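Local coordinates for protein triphenylmethane reductase (Citrobacter sp., PDB 2VRB) that reduces triphenylmethane dyes with NADPH as the probable hydride donor, binding the dinucleotide in a Rossmann-type domain of the short-chain dehydrogenase/reductase family, at residues A[32-37]-A[51-56]; A[2-7]-A[28-33]; A[72-77]-A[85-90]. One frame throughout, in Å; residues are numbered along the deposited sequence.

Contact 1: A[32-37]-A[51-56]. With NAP (NADP nicotinamide-adenine-dinucleotide phosphate), chain B.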
loop_
_atom_site.group_PDB
_atom_site.type_symbol
_atom_site.label_atom_id
_atom_site.label_comp_id
_atom_site.label_asym_id
_atom_site.label_seq_id
_atom_site.Cartn_x
_atom_site.Cartn_y
_atom_site.Cartn_z
ATOM N N ILE A 32 23.683 -2.725 -5.304
ATOM C CA ILE A 32 23.400 -1.877 -4.149
ATOM C C ILE A 32 23.198 -2.793 -2.985
ATOM O O ILE A 32 22.431 -3.755 -3.032
ATOM C CB ILE A 32 22.178 -0.960 -4.366
ATOM C CG1 ILE A 32 22.488 0.040 -5.492
ATOM C CG2 ILE A 32 21.797 -0.236 -3.066
ATOM C CD1 ILE A 32 21.262 0.477 -6.258
ATOM N N VAL A 33 23.878 -2.486 -1.912
ATOM C CA VAL A 33 24.198 -3.494 -0.959
ATOM C C VAL A 33 24.291 -2.816 0.410
ATOM O O VAL A 33 24.706 -1.651 0.511
ATOM C CB VAL A 33 25.580 -4.128 -1.418
ATOM C CG1 VAL A 33 26.584 -4.240 -0.321
ATOM C CG2 VAL A 33 25.395 -5.385 -2.186
ATOM N N ARG A 34 23.909 -3.545 1.452
ATOM C CA ARG A 34 24.009 -3.033 2.807
ATOM C C ARG A 34 25.462 -3.128 3.320
ATOM O O ARG A 34 26.005 -2.155 3.863
ATOM C CB ARG A 34 23.012 -3.792 3.711
ATOM C CG ARG A 34 23.219 -3.562 5.211
ATOM C CD ARG A 34 22.012 -4.005 5.998
ATOM N NE ARG A 34 21.785 -5.442 5.920
ATOM C CZ ARG A 34 21.061 -6.120 6.806
ATOM N NH1 ARG A 34 20.521 -5.471 7.834
ATOM N NH2 ARG A 34 20.871 -7.430 6.668
ATOM N N ASN A 35 26.094 -4.280 3.105
ATOM C CA ASN A 35 27.433 -4.565 3.588
ATOM C C ASN A 35 28.406 -4.636 2.409
ATOM O O ASN A 35 28.428 -5.596 1.631
ATOM C CB ASN A 35 27.421 -5.859 4.436
ATOM C CG ASN A 35 28.812 -6.298 4.922
ATOM O OD1 ASN A 35 29.848 -5.701 4.595
ATOM N ND2 ASN A 35 28.833 -7.369 5.711
ATOM N N VAL A 36 29.210 -3.586 2.297
ATOM C CA VAL A 36 30.093 -3.386 1.175
ATOM C C VAL A 36 31.219 -4.427 1.117
ATOM O O VAL A 36 31.640 -4.823 0.027
ATOM C CB VAL A 36 30.631 -1.921 1.185
ATOM C CG1 VAL A 36 32.009 -1.850 0.617
ATOM C CG2 VAL A 36 29.663 -1.010 0.449
ATOM N N GLU A 37 31.683 -4.882 2.279
ATOM C CA GLU A 37 32.695 -5.937 2.326
ATOM C C GLU A 37 32.219 -7.300 1.780
ATOM O O GLU A 37 33.029 -8.067 1.245
ATOM C CB GLU A 37 33.289 -6.077 3.725
ATOM C CG GLU A 37 34.502 -7.013 3.760
ATOM C CD GLU A 37 35.206 -7.064 5.121
ATOM O OE1 GLU A 37 34.536 -6.846 6.165
ATOM O OE2 GLU A 37 36.434 -7.334 5.144
ATOM N N HIS A 51 26.939 1.345 -1.512
ATOM C CA HIS A 51 26.235 1.204 -0.251
ATOM C C HIS A 51 24.805 1.744 -0.318
ATOM O O HIS A 51 24.576 2.890 -0.694
ATOM C CB HIS A 51 26.986 1.942 0.859
ATOM C CG HIS A 51 26.382 1.731 2.206
ATOM N ND1 HIS A 51 25.930 2.763 2.995
ATOM C CD2 HIS A 51 26.124 0.592 2.890
ATOM C CE1 HIS A 51 25.434 2.271 4.118
ATOM N NE2 HIS A 51 25.536 0.956 4.077
ATOM N N GLY A 52 23.841 0.923 0.068
ATOM C CA GLY A 52 22.485 1.399 0.214
ATOM C C GLY A 52 21.825 0.585 1.282
ATOM O O GLY A 52 21.698 -0.625 1.125
ATOM N N ASP A 53 21.409 1.237 2.368
ATOM C CA ASP A 53 20.672 0.562 3.456
ATOM C C ASP A 53 19.224 1.090 3.505
ATOM O O ASP A 53 19.018 2.304 3.535
ATOM C CB ASP A 53 21.393 0.840 4.781
ATOM C CG ASP A 53 20.838 0.030 5.940
ATOM O OD1 ASP A 53 19.589 -0.112 6.069
ATOM O OD2 ASP A 53 21.664 -0.461 6.734
ATOM N N TYR A 54 18.222 0.198 3.497
ATOM C CA TYR A 54 16.802 0.640 3.469
ATOM C C TYR A 54 16.368 1.428 4.704
ATOM O O TYR A 54 15.314 2.086 4.705
ATOM C CB TYR A 54 15.826 -0.529 3.281
ATOM C CG TYR A 54 16.096 -1.454 2.144
ATOM C CD1 TYR A 54 16.779 -1.035 0.987
ATOM C CD2 TYR A 54 15.640 -2.778 2.217
ATOM C CE1 TYR A 54 17.012 -1.940 -0.072
ATOM C CE2 TYR A 54 15.860 -3.700 1.177
ATOM C CZ TYR A 54 16.546 -3.284 0.042
ATOM O OH TYR A 54 16.756 -4.229 -0.942
ATOM N N ASN A 55 17.171 1.338 5.764
ATOM C CA ASN A 55 16.894 2.075 7.006
ATOM C C ASN A 55 17.485 3.473 6.982
ATOM O O ASN A 55 17.253 4.260 7.892
ATOM C CB ASN A 55 17.443 1.327 8.221
ATOM C CG ASN A 55 16.758 0.010 8.450
ATOM O OD1 ASN A 55 15.531 -0.064 8.551
ATOM N ND2 ASN A 55 17.556 -1.058 8.549
ATOM N N GLN A 56 18.242 3.784 5.937
ATOM C CA GLN A 56 18.958 5.049 5.867
ATOM C C GLN A 56 18.662 5.721 4.551
ATOM O O GLN A 56 19.336 5.434 3.568
ATOM C CB GLN A 56 20.469 4.806 5.998
ATOM C CG GLN A 56 20.888 4.041 7.263
ATOM C CD GLN A 56 22.378 3.660 7.301
ATOM O OE1 GLN A 56 23.221 4.270 6.637
ATOM N NE2 GLN A 56 22.701 2.635 8.096
HETATM P PA NAP B . 17.938 -13.257 1.166
HETATM O O1A NAP B . 17.634 -13.234 2.631
HETATM O O2A NAP B . 18.991 -14.182 0.645
HETATM O O5B NAP B . 18.330 -11.749 0.763
HETATM C C5B NAP B . 17.848 -10.595 1.423
HETATM C C4B NAP B . 18.736 -9.450 0.928
HETATM O O4B NAP B . 18.241 -8.209 1.386
HETATM C C3B NAP B . 20.178 -9.588 1.445
HETATM O O3B NAP B . 21.053 -9.223 0.398
HETATM C C2B NAP B . 20.278 -8.585 2.566
HETATM O O2B NAP B . 21.557 -8.010 2.759
HETATM C C1B NAP B . 19.311 -7.535 2.039
HETATM N N9A NAP B . 18.929 -6.658 3.147
HETATM C C8A NAP B . 18.469 -6.979 4.388
HETATM N N7A NAP B . 18.279 -5.822 5.072
HETATM C C5A NAP B . 18.638 -4.783 4.273
HETATM C C6A NAP B . 18.671 -3.396 4.462
HETATM N N6A NAP B . 18.288 -2.838 5.619
HETATM N N1A NAP B . 19.100 -2.618 3.404
HETATM C C2A NAP B . 19.519 -3.155 2.202
HETATM N N3A NAP B . 19.491 -4.522 2.032
HETATM C C4A NAP B . 19.048 -5.303 3.055
HETATM O O3 NAP B . 16.580 -13.484 0.319
HETATM P PN NAP B . 16.397 -14.000 -1.193
HETATM O O1N NAP B . 17.382 -13.407 -2.120
HETATM O O2N NAP B . 16.343 -15.509 -1.113
HETATM O O5D NAP B . 14.939 -13.361 -1.588
HETATM C C5D NAP B . 14.854 -11.980 -1.890
HETATM C C4D NAP B . 13.688 -11.249 -1.208
HETATM O O4D NAP B . 12.489 -11.924 -1.521
HETATM C C3D NAP B . 13.773 -11.207 0.315
HETATM O O3D NAP B . 14.294 -9.972 0.767
HETATM C C2D NAP B . 12.350 -11.463 0.793
HETATM O O2D NAP B . 11.570 -10.295 1.012
HETATM C C1D NAP B . 11.692 -12.168 -0.374
HETATM N N1N NAP B . 11.540 -13.619 -0.117
HETATM C C2N NAP B . 10.770 -14.319 -0.943
HETATM C C3N NAP B . 10.491 -15.658 -0.822
HETATM C C7N NAP B . 9.657 -16.398 -1.711
HETATM O O7N NAP B . 9.514 -17.782 -1.352
HETATM N N7N NAP B . 9.073 -15.746 -2.759
HETATM C C4N NAP B . 11.109 -16.308 0.297
HETATM C C5N NAP B . 11.906 -15.604 1.141
HETATM C C6N NAP B . 12.100 -14.228 0.908
HETATM P P2B NAP B . 22.731 -8.773 3.617
HETATM O O1X NAP B . 23.287 -9.912 2.771
HETATM O O2X NAP B . 22.170 -9.273 4.937
HETATM O O3X NAP B . 23.832 -7.749 3.859
#
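V33 and H51 form a parallel bridge where two neighbouring strands end, closed by one backbone bond from G52 N to V33 O at 2.8 Å. I32 CG2 occupies the place a beta-carbon of G52 would take, 3.7 Å from G52 CA, which suits glycine. Beyond the bridge R34 and D53 still lie side by side, and their side chains, with Y54, receive the adenine of NADP. R34 runs out with CG anti to the backbone N (chi1 168°) and bends at chi3, laying its guanidinium over the purine with NAP N7A above the group's centre. From there R34 NH2 reaches the 2'-phosphate oxygen NAP O2X at 2.8 Å. In a Rossmann fold, a basic residue after the second strand commonly favours NADP over NAD, and R34 fits that role. D53 OD1 accepts from the adenine amino group NAP N6A at 3.1 Å and receives N55 N at 2.8 Å in an Asx turn. Y54 N donates to NAP N1A at 3.0 Å, and the Y54 ring lies flat against the other face of the adenine, NAP C2A over its centre, so R34 and Y54 sandwich the base. Farther out, V36 CG2 packs against H51 CB at 4.0 Å.

Contact 2: A[2-7]-A[28-33]. With NAP (NADP nicotinamide-adenine-dinucleotide phosphate), chain B.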
loop_
_atom_site.group_PDB
_atom_site.type_symbol
_atom_site.label_atom_id
_atom_site.label_comp_id
_atom_site.label_asym_id
_atom_site.label_seq_id
_atom_site.Cartn_x
_atom_site.Cartn_y
_atom_site.Cartn_z
ATOM N N SER A 2 22.140 1.516 -17.657
ATOM C CA SER A 2 22.579 1.372 -16.231
ATOM C C SER A 2 21.532 0.672 -15.383
ATOM O O SER A 2 20.468 1.230 -15.131
ATOM C CB SER A 2 22.857 2.733 -15.599
ATOM O OG SER A 2 22.972 2.592 -14.186
ATOM N N ILE A 3 21.861 -0.523 -14.914
ATOM C CA ILE A 3 20.905 -1.376 -14.199
ATOM C C ILE A 3 21.387 -1.628 -12.763
ATOM O O ILE A 3 22.471 -2.183 -12.553
ATOM C CB ILE A 3 20.672 -2.713 -14.954
ATOM C CG1 ILE A 3 20.090 -2.442 -16.343
ATOM C CG2 ILE A 3 19.687 -3.602 -14.172
ATOM C CD1 ILE A 3 20.513 -3.421 -17.426
ATOM N N ALA A 4 20.590 -1.203 -11.782
ATOM C CA ALA A 4 20.934 -1.381 -10.377
ATOM C C ALA A 4 20.044 -2.424 -9.734
ATOM O O ALA A 4 18.882 -2.516 -10.056
ATOM C CB ALA A 4 20.833 -0.076 -9.632
ATOM N N VAL A 5 20.598 -3.172 -8.783
ATOM C CA VAL A 5 19.938 -4.311 -8.211
ATOM C C VAL A 5 20.148 -4.186 -6.717
ATOM O O VAL A 5 21.279 -4.191 -6.272
ATOM C CB VAL A 5 20.634 -5.609 -8.709
ATOM C CG1 VAL A 5 20.070 -6.841 -7.971
ATOM C CG2 VAL A 5 20.442 -5.755 -10.196
ATOM N N THR A 6 19.094 -4.059 -5.936
ATOM C CA THR A 6 19.246 -4.013 -4.481
ATOM C C THR A 6 19.295 -5.442 -3.973
ATOM O O THR A 6 19.026 -6.374 -4.742
ATOM C CB THR A 6 18.106 -3.256 -3.815
ATOM O OG1 THR A 6 16.902 -4.019 -3.922
ATOM C CG2 THR A 6 17.919 -1.873 -4.451
ATOM N N GLY A 7 19.636 -5.653 -2.700
ATOM C CA GLY A 7 19.699 -7.036 -2.224
ATOM C C GLY A 7 20.709 -7.877 -2.983
ATOM O O GLY A 7 20.612 -9.130 -3.040
ATOM N N GLN A 28 27.688 -1.782 -16.828
ATOM C CA GLN A 28 26.344 -1.218 -16.693
ATOM C C GLN A 28 25.596 -1.664 -15.425
ATOM O O GLN A 28 24.533 -1.150 -15.127
ATOM C CB GLN A 28 25.501 -1.564 -17.925
ATOM C CG GLN A 28 25.825 -0.745 -19.158
ATOM C CD GLN A 28 25.715 -1.555 -20.448
ATOM O OE1 GLN A 28 25.060 -2.617 -20.489
ATOM N NE2 GLN A 28 26.359 -1.059 -21.513
ATOM N N ILE A 29 26.152 -2.615 -14.690
ATOM C CA ILE A 29 25.477 -3.161 -13.523
ATOM C C ILE A 29 25.992 -2.513 -12.226
ATOM O O ILE A 29 27.191 -2.414 -12.019
ATOM C CB ILE A 29 25.643 -4.696 -13.471
ATOM C CG1 ILE A 29 25.186 -5.354 -14.781
ATOM C CG2 ILE A 29 24.857 -5.289 -12.305
ATOM C CD1 ILE A 29 25.713 -6.779 -14.977
ATOM N N ILE A 30 25.074 -2.073 -11.366
ATOM C CA ILE A 30 25.408 -1.519 -10.079
ATOM C C ILE A 30 24.795 -2.441 -9.031
ATOM O O ILE A 30 23.594 -2.742 -9.088
ATOM C CB ILE A 30 24.846 -0.073 -9.942
ATOM C CG1 ILE A 30 25.476 0.864 -10.992
ATOM C CG2 ILE A 30 25.080 0.503 -8.544
ATOM C CD1 ILE A 30 24.633 2.083 -11.271
ATOM N N ALA A 31 25.618 -2.939 -8.112
ATOM C CA ALA A 31 25.134 -3.707 -6.982
ATOM C C ALA A 31 24.912 -2.767 -5.824
ATOM O O ALA A 31 25.833 -2.088 -5.406
ATOM C CB ALA A 31 26.131 -4.828 -6.592
ATOM N N ILE A 32 23.683 -2.725 -5.304
ATOM C CA ILE A 32 23.400 -1.877 -4.149
ATOM C C ILE A 32 23.198 -2.793 -2.985
ATOM O O ILE A 32 22.431 -3.755 -3.032
ATOM C CB ILE A 32 22.178 -0.960 -4.366
ATOM C CG1 ILE A 32 22.488 0.040 -5.492
ATOM C CG2 ILE A 32 21.797 -0.236 -3.066
ATOM C CD1 ILE A 32 21.262 0.477 -6.258
ATOM N N VAL A 33 23.878 -2.486 -1.912
ATOM C CA VAL A 33 24.198 -3.494 -0.959
ATOM C C VAL A 33 24.291 -2.816 0.410
ATOM O O VAL A 33 24.706 -1.651 0.511
ATOM C CB VAL A 33 25.580 -4.128 -1.418
ATOM C CG1 VAL A 33 26.584 -4.240 -0.321
ATOM C CG2 VAL A 33 25.395 -5.385 -2.186
HETATM P PA NAP B . 17.938 -13.257 1.166
HETATM O O1A NAP B . 17.634 -13.234 2.631
HETATM O O2A NAP B . 18.991 -14.182 0.645
HETATM O O5B NAP B . 18.330 -11.749 0.763
HETATM C C5B NAP B . 17.848 -10.595 1.423
HETATM C C4B NAP B . 18.736 -9.450 0.928
HETATM O O4B NAP B . 18.241 -8.209 1.386
HETATM C C3B NAP B . 20.178 -9.588 1.445
HETATM O O3B NAP B . 21.053 -9.223 0.398
HETATM C C2B NAP B . 20.278 -8.585 2.566
HETATM O O2B NAP B . 21.557 -8.010 2.759
HETATM C C1B NAP B . 19.311 -7.535 2.039
HETATM N N9A NAP B . 18.929 -6.658 3.147
HETATM C C8A NAP B . 18.469 -6.979 4.388
HETATM N N7A NAP B . 18.279 -5.822 5.072
HETATM C C5A NAP B . 18.638 -4.783 4.273
HETATM C C6A NAP B . 18.671 -3.396 4.462
HETATM N N6A NAP B . 18.288 -2.838 5.619
HETATM N N1A NAP B . 19.100 -2.618 3.404
HETATM C C2A NAP B . 19.519 -3.155 2.202
HETATM N N3A NAP B . 19.491 -4.522 2.032
HETATM C C4A NAP B . 19.048 -5.303 3.055
HETATM O O3 NAP B . 16.580 -13.484 0.319
HETATM P PN NAP B . 16.397 -14.000 -1.193
HETATM O O1N NAP B . 17.382 -13.407 -2.120
HETATM O O2N NAP B . 16.343 -15.509 -1.113
HETATM O O5D NAP B . 14.939 -13.361 -1.588
HETATM C C5D NAP B . 14.854 -11.980 -1.890
HETATM C C4D NAP B . 13.688 -11.249 -1.208
HETATM O O4D NAP B . 12.489 -11.924 -1.521
HETATM C C3D NAP B . 13.773 -11.207 0.315
HETATM O O3D NAP B . 14.294 -9.972 0.767
HETATM C C2D NAP B . 12.350 -11.463 0.793
HETATM O O2D NAP B . 11.570 -10.295 1.012
HETATM C C1D NAP B . 11.692 -12.168 -0.374
HETATM N N1N NAP B . 11.540 -13.619 -0.117
HETATM C C2N NAP B . 10.770 -14.319 -0.943
HETATM C C3N NAP B . 10.491 -15.658 -0.822
HETATM C C7N NAP B . 9.657 -16.398 -1.711
HETATM O O7N NAP B . 9.514 -17.782 -1.352
HETATM N N7N NAP B . 9.073 -15.746 -2.759
HETATM C C4N NAP B . 11.109 -16.308 0.297
HETATM C C5N NAP B . 11.906 -15.604 1.141
HETATM C C6N NAP B . 12.100 -14.228 0.908
HETATM P P2B NAP B . 22.731 -8.773 3.617
HETATM O O1X NAP B . 23.287 -9.912 2.771
HETATM O O2X NAP B . 22.170 -9.273 4.937
HETATM O O3X NAP B . 23.832 -7.749 3.859
HETATM O O HOH W 1 20.412 -3.417 -0.726
#
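I30 and I32 share one side-chain shape, CG1 anti to the carbonyl carbon (chi1 -62° and -65°) with an extended chi2, and this turns both CD1 methyls toward 2-7. I30 CD1 meets S2 OG at 3.4 Å near the edge of the contact, whereas I32 CD1 presses on A4 CB at 3.4 Å, tighter than usual for two carbons. A residue as small as alanine suits the spot, since A4 CB also sits 4.0 Å from I30 CB. I3, V5, I29 and A31 point to the other face of the sheet, where I3, V5 and I29 pack on L20 of helix 11-21. Strand 3-5, that helix and strand 29-33 make up the first beta-alpha-beta unit of the Rossmann fold, and the two strands lie side by side in parallel. Their ladder alternates: I3 N donates to Q28 O (2.8 Å), I30 N to I3 O (2.9 Å), V5 N to I30 O and I32 N to V5 O. Toward the cofactor the strands part, and a water accepts from G7 N at 3.1 Å and donates to I32 O. The positive phi of G7 (60°) favours glycine at this turn, whose carbonyl takes a weak bond from NAP O3B. T6 OG1 turns elsewhere, to I73 N.

Contact 3: A[72-77]-A[85-90]. With NAP (NADP nicotinamide-adenine-dinucleotide phosphate), chain B.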
loop_
_atom_site.group_PDB
_atom_site.type_symbol
_atom_site.label_atom_id
_atom_site.label_comp_id
_atom_site.label_asym_id
_atom_site.label_seq_id
_atom_site.Cartn_x
_atom_site.Cartn_y
_atom_site.Cartn_z
ATOM N N PHE A 72 14.274 -3.406 -7.442
ATOM C CA PHE A 72 14.047 -3.327 -6.030
ATOM C C PHE A 72 13.616 -4.708 -5.584
ATOM O O PHE A 72 12.470 -5.119 -5.808
ATOM C CB PHE A 72 12.954 -2.264 -5.859
ATOM C CG PHE A 72 12.413 -2.100 -4.477
ATOM C CD1 PHE A 72 13.062 -2.625 -3.355
ATOM C CD2 PHE A 72 11.249 -1.329 -4.297
ATOM C CE1 PHE A 72 12.525 -2.449 -2.097
ATOM C CE2 PHE A 72 10.723 -1.135 -3.036
ATOM C CZ PHE A 72 11.358 -1.717 -1.952
ATOM N N ILE A 73 14.554 -5.445 -4.982
ATOM C CA ILE A 73 14.275 -6.742 -4.390
ATOM C C ILE A 73 13.838 -6.507 -2.962
ATOM O O ILE A 73 14.505 -5.790 -2.233
ATOM C CB ILE A 73 15.522 -7.611 -4.432
ATOM C CG1 ILE A 73 15.823 -7.974 -5.883
ATOM C CG2 ILE A 73 15.402 -8.832 -3.464
ATOM C CD1 ILE A 73 17.150 -8.708 -6.050
ATOM N N SER A 74 12.716 -7.105 -2.566
ATOM C CA SER A 74 12.116 -6.846 -1.255
ATOM C C SER A 74 13.050 -7.140 -0.060
ATOM O O SER A 74 14.002 -7.936 -0.163
ATOM C CB SER A 74 10.799 -7.610 -1.128
ATOM O OG SER A 74 10.275 -7.537 0.186
ATOM N N GLY A 75 12.785 -6.484 1.074
ATOM C CA GLY A 75 13.571 -6.765 2.294
ATOM C C GLY A 75 13.181 -8.108 2.915
ATOM O O GLY A 75 12.037 -8.547 2.776
ATOM N N PRO A 76 14.127 -8.773 3.608
ATOM C CA PRO A 76 13.760 -10.015 4.267
ATOM C C PRO A 76 13.267 -9.834 5.711
ATOM O O PRO A 76 12.988 -10.832 6.381
ATOM C CB PRO A 76 15.088 -10.806 4.258
ATOM C CG PRO A 76 16.174 -9.726 4.368
ATOM C CD PRO A 76 15.573 -8.468 3.751
ATOM N N HIS A 77 13.152 -8.604 6.211
ATOM C CA HIS A 77 12.885 -8.459 7.656
ATOM C C HIS A 77 11.622 -9.257 8.059
ATOM O O HIS A 77 10.715 -9.439 7.242
ATOM C CB HIS A 77 12.811 -6.981 8.106
ATOM C CG HIS A 77 13.153 -6.780 9.558
ATOM N ND1 HIS A 77 14.346 -6.225 9.977
ATOM C CD2 HIS A 77 12.474 -7.098 10.689
ATOM C CE1 HIS A 77 14.378 -6.192 11.299
ATOM N NE2 HIS A 77 13.250 -6.714 11.756
ATOM N N VAL A 85 7.835 0.653 6.173
ATOM C CA VAL A 85 8.684 1.856 6.282
ATOM C C VAL A 85 9.907 1.778 5.361
ATOM O O VAL A 85 10.161 2.706 4.631
ATOM C CB VAL A 85 9.072 2.170 7.756
ATOM C CG1 VAL A 85 9.893 3.465 7.871
ATOM C CG2 VAL A 85 7.823 2.329 8.587
ATOM N N GLN A 86 10.660 0.676 5.407
ATOM C CA GLN A 86 11.862 0.491 4.590
ATOM C C GLN A 86 11.552 0.625 3.106
ATOM O O GLN A 86 12.207 1.393 2.365
ATOM C CB GLN A 86 12.443 -0.906 4.857
ATOM C CG GLN A 86 13.065 -0.996 6.262
ATOM C CD GLN A 86 13.643 -2.363 6.556
ATOM O OE1 GLN A 86 13.432 -3.321 5.802
ATOM N NE2 GLN A 86 14.404 -2.457 7.653
ATOM N N HIS A 87 10.535 -0.113 2.665
ATOM C CA HIS A 87 10.103 -0.081 1.272
ATOM C C HIS A 87 9.657 1.313 0.901
ATOM O O HIS A 87 10.021 1.797 -0.148
ATOM C CB HIS A 87 8.965 -1.104 1.059
ATOM C CG HIS A 87 9.453 -2.531 1.011
ATOM N ND1 HIS A 87 8.724 -3.549 0.442
ATOM C CD2 HIS A 87 10.615 -3.089 1.425
ATOM C CE1 HIS A 87 9.410 -4.679 0.511
ATOM N NE2 HIS A 87 10.558 -4.427 1.103
ATOM N N ALA A 88 8.903 1.983 1.759
ATOM C CA ALA A 88 8.520 3.396 1.461
ATOM C C ALA A 88 9.711 4.356 1.250
ATOM O O ALA A 88 9.661 5.294 0.405
ATOM C CB ALA A 88 7.597 3.934 2.552
ATOM N N ASN A 89 10.744 4.169 2.079
ATOM C CA ASN A 89 12.007 4.908 2.017
ATOM C C ASN A 89 12.643 4.643 0.679
ATOM O O ASN A 89 13.124 5.539 0.026
ATOM C CB ASN A 89 12.996 4.362 3.058
ATOM C CG ASN A 89 12.745 4.883 4.417
ATOM O OD1 ASN A 89 12.030 5.857 4.576
ATOM N ND2 ASN A 89 13.365 4.247 5.429
ATOM N N VAL A 90 12.687 3.383 0.299
ATOM C CA VAL A 90 13.280 2.991 -0.969
ATOM C C VAL A 90 12.532 3.666 -2.110
ATOM O O VAL A 90 13.149 4.309 -2.967
ATOM C CB VAL A 90 13.258 1.467 -1.147
ATOM C CG1 VAL A 90 13.681 1.096 -2.541
ATOM C CG2 VAL A 90 14.181 0.769 -0.115
HETATM P PA NAP B . 17.938 -13.257 1.166
HETATM O O1A NAP B . 17.634 -13.234 2.631
HETATM O O2A NAP B . 18.991 -14.182 0.645
HETATM O O5B NAP B . 18.330 -11.749 0.763
HETATM C C5B NAP B . 17.848 -10.595 1.423
HETATM C C4B NAP B . 18.736 -9.450 0.928
HETATM O O4B NAP B . 18.241 -8.209 1.386
HETATM C C3B NAP B . 20.178 -9.588 1.445
HETATM O O3B NAP B . 21.053 -9.223 0.398
HETATM C C2B NAP B . 20.278 -8.585 2.566
HETATM O O2B NAP B . 21.557 -8.010 2.759
HETATM C C1B NAP B . 19.311 -7.535 2.039
HETATM N N9A NAP B . 18.929 -6.658 3.147
HETATM C C8A NAP B . 18.469 -6.979 4.388
HETATM N N7A NAP B . 18.279 -5.822 5.072
HETATM C C5A NAP B . 18.638 -4.783 4.273
HETATM C C6A NAP B . 18.671 -3.396 4.462
HETATM N N6A NAP B . 18.288 -2.838 5.619
HETATM N N1A NAP B . 19.100 -2.618 3.404
HETATM C C2A NAP B . 19.519 -3.155 2.202
HETATM N N3A NAP B . 19.491 -4.522 2.032
HETATM C C4A NAP B . 19.048 -5.303 3.055
HETATM O O3 NAP B . 16.580 -13.484 0.319
HETATM P PN NAP B . 16.397 -14.000 -1.193
HETATM O O1N NAP B . 17.382 -13.407 -2.120
HETATM O O2N NAP B . 16.343 -15.509 -1.113
HETATM O O5D NAP B . 14.939 -13.361 -1.588
HETATM C C5D NAP B . 14.854 -11.980 -1.890
HETATM C C4D NAP B . 13.688 -11.249 -1.208
HETATM O O4D NAP B . 12.489 -11.924 -1.521
HETATM C C3D NAP B . 13.773 -11.207 0.315
HETATM O O3D NAP B . 14.294 -9.972 0.767
HETATM C C2D NAP B . 12.350 -11.463 0.793
HETATM O O2D NAP B . 11.570 -10.295 1.012
HETATM C C1D NAP B . 11.692 -12.168 -0.374
HETATM N N1N NAP B . 11.540 -13.619 -0.117
HETATM C C2N NAP B . 10.770 -14.319 -0.943
HETATM C C3N NAP B . 10.491 -15.658 -0.822
HETATM C C7N NAP B . 9.657 -16.398 -1.711
HETATM O O7N NAP B . 9.514 -17.782 -1.352
HETATM N N7N NAP B . 9.073 -15.746 -2.759
HETATM C C4N NAP B . 11.109 -16.308 0.297
HETATM C C5N NAP B . 11.906 -15.604 1.141
HETATM C C6N NAP B . 12.100 -14.228 0.908
HETATM P P2B NAP B . 22.731 -8.773 3.617
HETATM O O1X NAP B . 23.287 -9.912 2.771
HETATM O O2X NAP B . 22.170 -9.273 4.937
HETATM O O3X NAP B . 23.832 -7.749 3.859
#
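F72 and V90 come at each other from opposite directions and form the densely packed half of this contact between the 72-77 loop and helix 80-96. V90 CG1 stands over the middle of the F72 ring, 3.5 Å from its centroid, a CH-pi contact. The same ring turns its edge to H87 in a T-shaped pair, with the planes at 73° and F72 CZ 3.6 Å from H87 CG. F72 has CG anti to the backbone N (chi1 173°), which carries its ring from the end of strand 69-72 across to the helix. A flat aromatic suits this position because it offers a face to an aliphatic branch and an edge to a second ring.

The H77 end is looser. H77 is exposed, and its CB comes no nearer to Q86 than 4.4 Å, at OE1; the amide nitrogen of Q86 is engaged with N55 instead.

Between these extremes the loop skirts the cofactor, as expected after the fourth strand of a Rossmann sheet. G75 O accepts from the ribose hydroxyl NAP O2D at a short 2.5 Å, and I73 CG2 packs on NAP C5D at 3.6 Å. Behind the loop, G75 N donates to H87 NE2 at 3.0 Å, straight at 179° and near the plane of the imidazole. Since NE2 accepts this bond, it should carry no hydrogen. T124 OG1 holds the other ring nitrogen, ND1, so the imidazole is fixed from both ends. H87 thus probably acts as a second-shell residue, holding the S74-G75 peptide and so placing G75, whose carbonyl, in the next peptide, takes the ribose hydroxyl.

From the N terminus, contact 2 closes first: after strand 3-5 the chain runs through helix 11-21 and comes back alongside as strand 29-33. Contact 1 opens on the end of that second strand, sharing I32 and V33, and closes the next loop, through helix 40-44 and strand 48-51. The two are chained, with a small overlap, rather than nested. Contact 3 follows in series, a short loop folding the end of strand 69-72 against helix 80-96. Because strand 69-72 flanks strand 3-5, the chain returns to its start: T6 binds both Y54 of contact 1 and I73 of contact 3. N55 and Y54 bond to Q86 and N89, joining adenine loop to helix. All three contacts touch NADP.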